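Local coordinates for protein 2-dehydropantoate 2-reductase, putative (Enterococcus faecalis, PDB 2EW2) that probably catalyses the NADPH-dependent reduction of 2-dehydropantoate (ketopantoate) to (R)-pantoate, a step of pantothenate biosynthesis, at residues I151-I156 and E166-F171; P36-A41 and L60-P65; E66-Q71 and I94-T99. One frame throughout, in Å; residues are numbered along the deposited sequence. Where two conformers were deposited one is given.

In the fold
All three contacts belong to the N-terminal, Rossmann-type part of the chain, and two of them reach its eight-stranded mixed sheet. Contact 2 comes first along the sequence and lies at one end of that sheet, where strand 62-63 is outermost; contact 3 follows, and contact 1 comes last, beside strands 151-155 and 178-180 at the other end. Between centres, contact 1 lies about 27 Å from contact 2 and about 24 Å from contact 3, touching neither. Contacts 2 and 3, about 15 Å apart between centres, meet where F63 CB packs on I68 CD1 at 3.5 Å. Contacts 1 and 2 thus pack opposite ends, contact 3 tying loops beside contact 2, in a fold thought to bind NADP.

Contact 1: residues I151-I156 and E166-F171; sequences IELENI and EVVDVF
The F171 ring carries V167 CG1 over the centre of one face, 3.7 Å above the plane and from one helical turn earlier, while I151 CD1 reaches it obliquely from the strand, 4.0 Å from F171 CE2. L153 CD2 also approaches the ring at a slant and at longer range. These residues join the first two elements of a beta-alpha-beta unit, strand 151-155, helix 161-173 and strand 178-180, in the Rossmann-type sheet. The axes of the short segments, strand 151-155 and helix residues 166-171, run nearly antiparallel, at 161°, and come within 9.9 Å, a separation that side chains alone bridge. I151 and L153, alternate residues of the strand, both send their CB toward the helix, whereas E152 between them turns away.

L153 has the largest buried share. A chi1 of 65° sets its CG in the cleft between N and C, from where the fork faces the two valines: CD2 reaches V167 CG1 at 3.9 Å, and both methyls lie near V168 CG2. The contact is apolar throughout and largely buried, V168 alone of the touching residues being partly exposed. P178 of the following strand touches both V168 and F171, and L127 touches V167, so the neighbouring strands continue the same layer. V168 CG2 sits astride the leucine fork, 4.0 Å from L153 CD1 and 4.1 Å from L153 CG.

Contact 2: residues P36-A41 and L60-P65; sequences PAHIEA and LPIFSP
I39 on the helix and I62 on the strand account for most of the surface buried here, with S64 a smaller third. The CA atoms of I39 and I62 are the nearest pair of the two segments, 6.3 Å apart, close enough for the strand side chain to reach the helix backbone. I62 points its CB toward the helix and crosses I39 obliquely. Its branches divide the work: I62 CG2 lies 3.8 Å from the carbonyl oxygen I39 O and 4.1 Å from I39 CG2, while CG1 and CD1 both lie against I39 CG1. The torsion explains this split, because CG1 of I62, anti to the backbone N (chi1 -174°), swings the longer arm across the helix, toward I39 CG1 and the H38 ring, and leaves CG2 directed at the carbonyl.

I39 answers with an extended chain (chi2 171°) that takes its terminal methyl past I62 to the end of the strand. There I39 CD1 meets S64 CB at 3.6 Å, with the backbone carbonyl carbon of F63 close by. It is the CB of the serine, not its hydroxyl, that makes this contact. H38 is a lesser neighbour, its ring approached obliquely by I62 CD1; both imidazole nitrogens are engaged outside the pair, NE2 with A11 O and ND1 with the backbone N of G141.

Strand 62-63 is the border strand of the Rossmann-type sheet, parallel beside strand 28-32, with F63 hydrogen-bonded through its backbone to L31 and D33. Helix 36-45, in the connection between these strands, covers I62 with I39 and I42; L31 touches it too, and R43 of the helix donates to I62 O.

Contact 3: residues E66-Q71 and I94-T99; sequences EEIDHQ and IQPMIT
The two segments come closest where the CA atoms of H70 and P96 lie 5.0 Å apart, and 6.1 Å separates those of I68 and I94; on one side the 3-10 turn 95-97 is held by M97 N to I94 O, on the other the chain after I68 passes over P96.

P96 has more of its surface covered by the facing segment than any other residue here, I68 coming next. Its CB packs over one face of the H70 imidazole as a CH-pi contact, 3.7 Å from the ring centroid and 22° off the normal, displaced toward the rim so that H70 ND1 is 3.5 Å away. The carbonyl D69 O meets the same P96 CB at 3.4 Å, placing backbone and ring together against the pyrrolidine.

The contact joins the loop that follows edge strand 62-63 to the one after helix 84-94, both leading back into strands of the Rossmann-type sheet. An Asx turn shapes the first loop: Q71 N donates to D69 OD1 from above the carboxylate plane, with an N-H...O angle of 149°. D69 O in turn accepts a hydrogen bond from N72 ND2.

I68 fills the buried side. Its CG2, anti to the backbone N, reaches M97 CG at 3.9 Å and P96 CG, and CD1 meets the selenium of M97, a selenomethionine. I94 CG2 closes on I68 CG1 at 4.2 Å, while I32 of strand 28-32 touches both I94 and M97.

Contact 1: residues I151-I156 and E166-F171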
loop_
_atom_site.group_PDB
_atom_site.type_symbol
_atom_site.label_atom_id
_atom_site.label_comp_id
_atom_site.label_asym_id
_atom_site.label_seq_id
_atom_site.Cartn_x
_atom_site.Cartn_y
_atom_site.Cartn_z
ATOM N N ILE B 151 -16.255 -4.546 -33.977
ATOM C CA ILE B 151 -15.065 -5.070 -33.327
ATOM C C ILE B 151 -13.901 -4.270 -33.863
ATOM O O ILE B 151 -13.752 -4.142 -35.077
ATOM C CB ILE B 151 -14.860 -6.589 -33.618
ATOM C CG1 ILE B 151 -16.072 -7.402 -33.157
ATOM C CG2 ILE B 151 -13.569 -7.144 -32.930
ATOM C CD1 ILE B 151 -15.940 -8.889 -33.386
ATOM N N GLU B 152 -13.097 -3.707 -32.964
ATOM C CA GLU B 152 -11.846 -3.073 -33.337
ATOM C C GLU B 152 -10.726 -4.051 -32.959
ATOM O O GLU B 152 -10.810 -4.694 -31.910
ATOM C CB GLU B 152 -11.675 -1.735 -32.602
ATOM C CG GLU B 152 -12.768 -0.692 -32.917
ATOM C CD GLU B 152 -12.509 0.662 -32.252
ATOM O OE1 GLU B 152 -11.989 0.692 -31.107
ATOM O OE2 GLU B 152 -12.801 1.704 -32.891
ATOM N N LEU B 153 -9.721 -4.208 -33.822
ATOM C CA LEU B 153 -8.620 -5.125 -33.521
ATOM C C LEU B 153 -7.281 -4.574 -33.984
ATOM O O LEU B 153 -7.216 -3.657 -34.816
ATOM C CB LEU B 153 -8.875 -6.537 -34.076
ATOM C CG LEU B 153 -8.949 -6.728 -35.597
ATOM C CD1 LEU B 153 -7.554 -6.982 -36.214
ATOM C CD2 LEU B 153 -9.877 -7.879 -35.909
ATOM N N GLU B 154 -6.213 -5.128 -33.420
ATOM C CA GLU B 154 -4.863 -4.659 -33.685
ATOM C C GLU B 154 -3.917 -5.829 -33.443
ATOM O O GLU B 154 -4.085 -6.548 -32.478
ATOM C CB GLU B 154 -4.512 -3.495 -32.729
ATOM C CG GLU B 154 -3.172 -2.876 -33.035
ATOM C CD GLU B 154 -2.780 -1.692 -32.159
ATOM O OE1 GLU B 154 -3.472 -1.344 -31.165
ATOM O OE2 GLU B 154 -1.731 -1.094 -32.493
ATOM N N ASN B 155 -2.952 -6.032 -34.338
ATOM C CA ASN B 155 -1.826 -6.950 -34.092
ATOM C C ASN B 155 -0.902 -6.343 -33.054
ATOM O O ASN B 155 -0.639 -5.139 -33.084
ATOM C CB ASN B 155 -1.011 -7.205 -35.370
ATOM C CG ASN B 155 -0.611 -5.918 -36.071
ATOM O OD1 ASN B 155 0.575 -5.633 -36.263
ATOM N ND2 ASN B 155 -1.605 -5.127 -36.450
ATOM N N ILE B 156 -0.409 -7.173 -32.147
ATOM C CA ILE B 156 0.524 -6.706 -31.138
ATOM C C ILE B 156 1.934 -6.586 -31.698
ATOM O O ILE B 156 2.661 -5.663 -31.339
ATOM C CB ILE B 156 0.515 -7.633 -29.899
ATOM C CG1 ILE B 156 -0.873 -7.569 -29.240
ATOM C CG2 ILE B 156 1.670 -7.256 -28.929
ATOM C CD1 ILE B 156 -1.008 -8.408 -27.976
ATOM N N GLU B 166 -6.431 -9.573 -42.896
ATOM C CA GLU B 166 -7.161 -10.733 -43.402
ATOM C C GLU B 166 -8.328 -11.136 -42.493
ATOM O O GLU B 166 -9.405 -11.503 -42.970
ATOM C CB GLU B 166 -6.189 -11.901 -43.624
ATOM C CG GLU B 166 -5.368 -11.736 -44.917
ATOM C CD GLU B 166 -4.112 -12.606 -44.990
ATOM O OE1 GLU B 166 -3.946 -13.544 -44.170
ATOM O OE2 GLU B 166 -3.276 -12.338 -45.888
ATOM N N VAL B 167 -8.106 -11.064 -41.181
ATOM C CA VAL B 167 -9.162 -11.275 -40.184
ATOM C C VAL B 167 -10.262 -10.217 -40.305
ATOM O O VAL B 167 -11.428 -10.570 -40.275
ATOM C CB VAL B 167 -8.611 -11.294 -38.746
ATOM C CG1 VAL B 167 -9.760 -11.318 -37.716
ATOM C CG2 VAL B 167 -7.685 -12.502 -38.553
ATOM N N VAL B 168 -9.884 -8.941 -40.444
ATOM C CA VAL B 168 -10.856 -7.850 -40.712
ATOM C C VAL B 168 -11.749 -8.182 -41.923
ATOM O O VAL B 168 -12.962 -8.092 -41.841
ATOM C CB VAL B 168 -10.165 -6.473 -40.880
ATOM C CG1 VAL B 168 -11.165 -5.394 -41.414
ATOM C CG2 VAL B 168 -9.548 -6.005 -39.566
ATOM N N ASP B 169 -11.126 -8.568 -43.037
ATOM C CA ASP B 169 -11.845 -8.985 -44.250
ATOM C C ASP B 169 -12.848 -10.104 -43.970
ATOM O O ASP B 169 -14.018 -10.017 -44.361
ATOM C CB ASP B 169 -10.857 -9.433 -45.335
ATOM C CG ASP B 169 -10.056 -8.287 -45.910
ATOM O OD1 ASP B 169 -10.451 -7.112 -45.722
ATOM O OD2 ASP B 169 -9.021 -8.558 -46.565
ATOM N N VAL B 170 -12.384 -11.151 -43.300
ATOM C CA VAL B 170 -13.252 -12.265 -42.890
ATOM C C VAL B 170 -14.442 -11.817 -42.023
ATOM O O VAL B 170 -15.605 -12.159 -42.316
ATOM C CB VAL B 170 -12.449 -13.381 -42.174
ATOM C CG1 VAL B 170 -13.403 -14.446 -41.620
ATOM C CG2 VAL B 170 -11.442 -14.021 -43.161
ATOM N N PHE B 171 -14.153 -11.016 -40.993
ATOM C CA PHE B 171 -15.178 -10.467 -40.101
ATOM C C PHE B 171 -16.145 -9.545 -40.835
ATOM O O PHE B 171 -17.316 -9.441 -40.460
ATOM C CB PHE B 171 -14.512 -9.672 -38.968
ATOM C CG PHE B 171 -13.967 -10.530 -37.853
ATOM C CD1 PHE B 171 -13.683 -11.879 -38.055
ATOM C CD2 PHE B 171 -13.705 -9.973 -36.606
ATOM C CE1 PHE B 171 -13.172 -12.680 -37.016
ATOM C CE2 PHE B 171 -13.187 -10.752 -35.572
ATOM C CZ PHE B 171 -12.925 -12.110 -35.783
#

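Contact 2: residues P36-A41 and L60-P65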
loop_
_atom_site.group_PDB
_atom_site.type_symbol
_atom_site.label_atom_id
_atom_site.label_comp_id
_atom_site.label_asym_id
_atom_site.label_seq_id
_atom_site.Cartn_x
_atom_site.Cartn_y
_atom_site.Cartn_z
ATOM N N PRO B 36 -20.908 -28.227 -19.353
ATOM C CA PRO B 36 -21.442 -29.485 -19.878
ATOM C C PRO B 36 -22.841 -29.389 -20.493
ATOM O O PRO B 36 -23.050 -29.898 -21.597
ATOM C CB PRO B 36 -21.400 -30.416 -18.658
ATOM C CG PRO B 36 -20.242 -29.868 -17.840
ATOM C CD PRO B 36 -20.447 -28.380 -17.958
ATOM N N ALA B 37 -23.771 -28.709 -19.814
ATOM C CA ALA B 37 -25.153 -28.552 -20.310
ATOM C C ALA B 37 -25.221 -27.862 -21.677
ATOM O O ALA B 37 -26.059 -28.205 -22.535
ATOM C CB ALA B 37 -25.986 -27.786 -19.291
ATOM N N HIS B 38 -24.330 -26.892 -21.861
ATOM C CA HIS B 38 -24.197 -26.106 -23.090
ATOM C C HIS B 38 -23.693 -27.011 -24.221
ATOM O O HIS B 38 -24.225 -26.997 -25.328
ATOM C CB HIS B 38 -23.221 -24.956 -22.803
ATOM C CG HIS B 38 -23.216 -23.852 -23.820
ATOM N ND1 HIS B 38 -24.362 -23.209 -24.245
ATOM C CD2 HIS B 38 -22.185 -23.234 -24.450
ATOM C CE1 HIS B 38 -24.036 -22.270 -25.119
ATOM N NE2 HIS B 38 -22.722 -22.257 -25.253
ATOM N N ILE B 39 -22.683 -27.823 -23.923
ATOM C CA ILE B 39 -22.155 -28.787 -24.890
ATOM C C ILE B 39 -23.240 -29.793 -25.315
ATOM O O ILE B 39 -23.400 -30.074 -26.500
ATOM C CB ILE B 39 -20.917 -29.533 -24.323
ATOM C CG1 ILE B 39 -19.772 -28.548 -24.071
ATOM C CG2 ILE B 39 -20.484 -30.673 -25.257
ATOM C CD1 ILE B 39 -18.598 -29.159 -23.323
ATOM N N GLU B 40 -23.987 -30.304 -24.337
ATOM C CA GLU B 40 -25.047 -31.296 -24.574
ATOM C C GLU B 40 -26.183 -30.749 -25.432
ATOM O O GLU B 40 -26.637 -31.430 -26.354
ATOM C CB GLU B 40 -25.594 -31.853 -23.248
ATOM C CG GLU B 40 -24.545 -32.607 -22.420
ATOM C CD GLU B 40 -24.969 -32.893 -20.968
ATOM O OE1 GLU B 40 -26.176 -32.746 -20.643
ATOM O OE2 GLU B 40 -24.089 -33.287 -20.148
ATOM N N ALA B 41 -26.639 -29.530 -25.125
ATOM C CA ALA B 41 -27.719 -28.883 -25.867
ATOM C C ALA B 41 -27.301 -28.618 -27.311
ATOM O O ALA B 41 -28.048 -28.908 -28.251
ATOM C CB ALA B 41 -28.133 -27.569 -25.180
ATOM N N LEU B 60 -22.901 -26.652 -35.042
ATOM C CA LEU B 60 -21.464 -26.451 -34.938
ATOM C C LEU B 60 -20.887 -27.535 -34.069
ATOM O O LEU B 60 -21.530 -27.959 -33.100
ATOM C CB LEU B 60 -21.137 -25.061 -34.361
ATOM C CG LEU B 60 -21.551 -23.854 -35.223
ATOM C CD1 LEU B 60 -21.296 -22.512 -34.536
ATOM C CD2 LEU B 60 -20.880 -23.881 -36.598
ATOM N N PRO B 61 -19.675 -27.999 -34.411
ATOM C CA PRO B 61 -18.961 -28.897 -33.519
ATOM C C PRO B 61 -18.589 -28.171 -32.233
ATOM O O PRO B 61 -18.302 -26.976 -32.250
ATOM C CB PRO B 61 -17.716 -29.309 -34.318
ATOM C CG PRO B 61 -17.613 -28.382 -35.441
ATOM C CD PRO B 61 -18.935 -27.717 -35.658
ATOM N N ILE B 62 -18.649 -28.884 -31.118
ATOM C CA ILE B 62 -18.325 -28.300 -29.813
ATOM C C ILE B 62 -17.615 -29.334 -28.957
ATOM O O ILE B 62 -17.973 -30.519 -28.953
ATOM C CB ILE B 62 -19.582 -27.684 -29.106
ATOM C CG1 ILE B 62 -19.191 -26.962 -27.808
ATOM C CG2 ILE B 62 -20.666 -28.744 -28.854
ATOM C CD1 ILE B 62 -20.267 -25.991 -27.265
ATOM N N PHE B 63 -16.578 -28.891 -28.260
ATOM C CA PHE B 63 -15.786 -29.779 -27.431
ATOM C C PHE B 63 -15.517 -29.116 -26.093
ATOM O O PHE B 63 -15.490 -27.899 -26.009
ATOM C CB PHE B 63 -14.447 -30.070 -28.133
ATOM C CG PHE B 63 -14.594 -30.685 -29.513
ATOM C CD1 PHE B 63 -14.519 -29.901 -30.640
ATOM C CD2 PHE B 63 -14.806 -32.056 -29.659
ATOM C CE1 PHE B 63 -14.636 -30.456 -31.926
ATOM C CE2 PHE B 63 -14.943 -32.630 -30.935
ATOM C CZ PHE B 63 -14.859 -31.823 -32.073
ATOM N N SER B 64 -15.338 -29.909 -25.044
ATOM C CA SER B 64 -14.804 -29.380 -23.795
ATOM C C SER B 64 -13.287 -29.321 -23.946
ATOM O O SER B 64 -12.721 -30.046 -24.772
ATOM C CB SER B 64 -15.208 -30.249 -22.599
ATOM O OG SER B 64 -14.501 -31.480 -22.593
ATOM N N PRO B 65 -12.614 -28.439 -23.179
ATOM C CA PRO B 65 -11.157 -28.367 -23.291
ATOM C C PRO B 65 -10.449 -29.718 -23.047
ATOM O O PRO B 65 -9.495 -30.047 -23.749
ATOM C CB PRO B 65 -10.778 -27.341 -22.214
ATOM C CG PRO B 65 -12.003 -26.505 -22.057
ATOM C CD PRO B 65 -13.135 -27.465 -22.200
#

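Contact 3: residues E66-Q71 and I94-T99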
loop_
_atom_site.group_PDB
_atom_site.type_symbol
_atom_site.label_atom_id
_atom_site.label_comp_id
_atom_site.label_asym_id
_atom_site.label_seq_id
_atom_site.Cartn_x
_atom_site.Cartn_y
_atom_site.Cartn_z
ATOM N N GLU B 66 -10.941 -30.504 -22.098
ATOM C CA GLU B 66 -10.271 -31.757 -21.742
ATOM C C GLU B 66 -10.350 -32.837 -22.829
ATOM O O GLU B 66 -9.539 -33.760 -22.836
ATOM C CB GLU B 66 -10.756 -32.294 -20.378
ATOM C CG GLU B 66 -12.263 -32.512 -20.253
ATOM C CD GLU B 66 -13.005 -31.335 -19.606
ATOM O OE1 GLU B 66 -13.995 -31.606 -18.878
ATOM O OE2 GLU B 66 -12.614 -30.151 -19.808
ATOM N N GLU B 67 -11.319 -32.703 -23.739
ATOM C CA GLU B 67 -11.520 -33.625 -24.864
ATOM C C GLU B 67 -10.562 -33.401 -26.031
ATOM O O GLU B 67 -10.391 -34.277 -26.880
ATOM C CB GLU B 67 -12.927 -33.454 -25.424
ATOM C CG GLU B 67 -13.984 -34.213 -24.690
ATOM C CD GLU B 67 -15.356 -34.026 -25.320
ATOM O OE1 GLU B 67 -16.093 -35.040 -25.422
ATOM O OE2 GLU B 67 -15.699 -32.880 -25.700
ATOM N N ILE B 68 -9.970 -32.215 -26.098
ATOM C CA ILE B 68 -9.169 -31.821 -27.253
ATOM C C ILE B 68 -7.872 -32.629 -27.333
ATOM O O ILE B 68 -7.147 -32.757 -26.353
ATOM C CB ILE B 68 -8.874 -30.289 -27.243
ATOM C CG1 ILE B 68 -10.181 -29.477 -27.244
ATOM C CG2 ILE B 68 -7.953 -29.881 -28.403
ATOM C CD1 ILE B 68 -10.998 -29.585 -28.546
ATOM N N ASP B 69 -7.586 -33.175 -28.504
ATOM C CA ASP B 69 -6.325 -33.860 -28.724
ATOM C C ASP B 69 -5.862 -33.689 -30.159
ATOM O O ASP B 69 -6.472 -32.931 -30.932
ATOM C CB ASP B 69 -6.412 -35.351 -28.330
ATOM C CG ASP B 69 -7.468 -36.121 -29.120
ATOM O OD1 ASP B 69 -7.758 -35.791 -30.293
ATOM O OD2 ASP B 69 -7.998 -37.091 -28.547
ATOM N N HIS B 70 -4.797 -34.396 -30.525
ATOM C CA HIS B 70 -4.211 -34.229 -31.847
ATOM C C HIS B 70 -5.027 -34.844 -32.985
ATOM O O HIS B 70 -4.650 -34.747 -34.153
ATOM C CB HIS B 70 -2.725 -34.628 -31.857
ATOM C CG HIS B 70 -1.822 -33.530 -31.396
ATOM N ND1 HIS B 70 -1.657 -33.215 -30.066
ATOM C CD2 HIS B 70 -1.082 -32.633 -32.092
ATOM C CE1 HIS B 70 -0.827 -32.191 -29.959
ATOM N NE2 HIS B 70 -0.469 -31.813 -31.174
ATOM N N GLN B 71 -6.188 -35.401 -32.658
ATOM C CA GLN B 71 -7.145 -35.762 -33.703
ATOM C C GLN B 71 -8.110 -34.622 -34.036
ATOM O O GLN B 71 -8.863 -34.701 -35.005
ATOM C CB GLN B 71 -7.878 -37.052 -33.344
ATOM C CG GLN B 71 -6.894 -38.238 -33.277
ATOM C CD GLN B 71 -7.585 -39.570 -33.308
ATOM O OE1 GLN B 71 -8.732 -39.679 -33.740
ATOM N NE2 GLN B 71 -6.888 -40.607 -32.854
ATOM N N ILE B 94 -6.122 -26.505 -25.497
ATOM C CA ILE B 94 -6.388 -26.442 -26.940
ATOM C C ILE B 94 -5.140 -26.367 -27.812
ATOM O O ILE B 94 -5.247 -26.345 -29.026
ATOM C CB ILE B 94 -7.430 -25.355 -27.311
ATOM C CG1 ILE B 94 -6.880 -23.949 -27.064
ATOM C CG2 ILE B 94 -8.704 -25.577 -26.511
ATOM C CD1 ILE B 94 -7.910 -22.840 -27.490
ATOM N N GLN B 95 -3.962 -26.382 -27.184
ATOM C CA GLN B 95 -2.686 -26.545 -27.894
ATOM C C GLN B 95 -2.678 -27.507 -29.088
ATOM O O GLN B 95 -2.097 -27.165 -30.112
ATOM C CB GLN B 95 -1.572 -26.966 -26.939
ATOM C CG GLN B 95 -0.954 -25.801 -26.223
ATOM C CD GLN B 95 0.273 -26.210 -25.451
ATOM O OE1 GLN B 95 1.381 -25.823 -25.804
ATOM N NE2 GLN B 95 0.081 -26.996 -24.392
ATOM N N PRO B 96 -3.294 -28.708 -28.967
ATOM C CA PRO B 96 -3.308 -29.576 -30.163
ATOM C C PRO B 96 -3.893 -28.929 -31.434
ATOM O O PRO B 96 -3.630 -29.404 -32.545
ATOM C CB PRO B 96 -4.164 -30.781 -29.724
ATOM C CG PRO B 96 -4.036 -30.805 -28.234
ATOM C CD PRO B 96 -3.946 -29.359 -27.817
HETATM N N MSE B 97 -4.645 -27.836 -31.283
HETATM C CA MSE B 97 -5.262 -27.185 -32.438
HETATM C C MSE B 97 -4.418 -26.047 -32.981
HETATM O O MSE B 97 -4.770 -25.434 -33.988
HETATM C CB MSE B 97 -6.675 -26.685 -32.099
HETATM C CG MSE B 97 -7.587 -27.798 -31.637
HETATM SE SE MSE B 97 -9.352 -27.092 -31.121
HETATM C CE MSE B 97 -10.185 -26.995 -32.899
ATOM N N ILE B 98 -3.297 -25.792 -32.315
ATOM C CA ILE B 98 -2.416 -24.686 -32.657
ATOM C C ILE B 98 -1.215 -25.187 -33.465
ATOM O O ILE B 98 -0.595 -26.185 -33.102
ATOM C CB ILE B 98 -1.907 -23.947 -31.369
ATOM C CG1 ILE B 98 -3.089 -23.387 -30.572
ATOM C CG2 ILE B 98 -0.910 -22.828 -31.721
ATOM C CD1 ILE B 98 -2.734 -22.919 -29.137
ATOM N N THR B 99 -0.915 -24.505 -34.565
ATOM C CA THR B 99 0.363 -24.673 -35.265
ATOM C C THR B 99 1.110 -23.344 -35.220
ATOM O O THR B 99 0.593 -22.343 -34.678
ATOM C CB THR B 99 0.181 -25.077 -36.749
ATOM O OG1 THR B 99 -0.232 -23.942 -37.528
ATOM C CG2 THR B 99 -0.834 -26.202 -36.904
#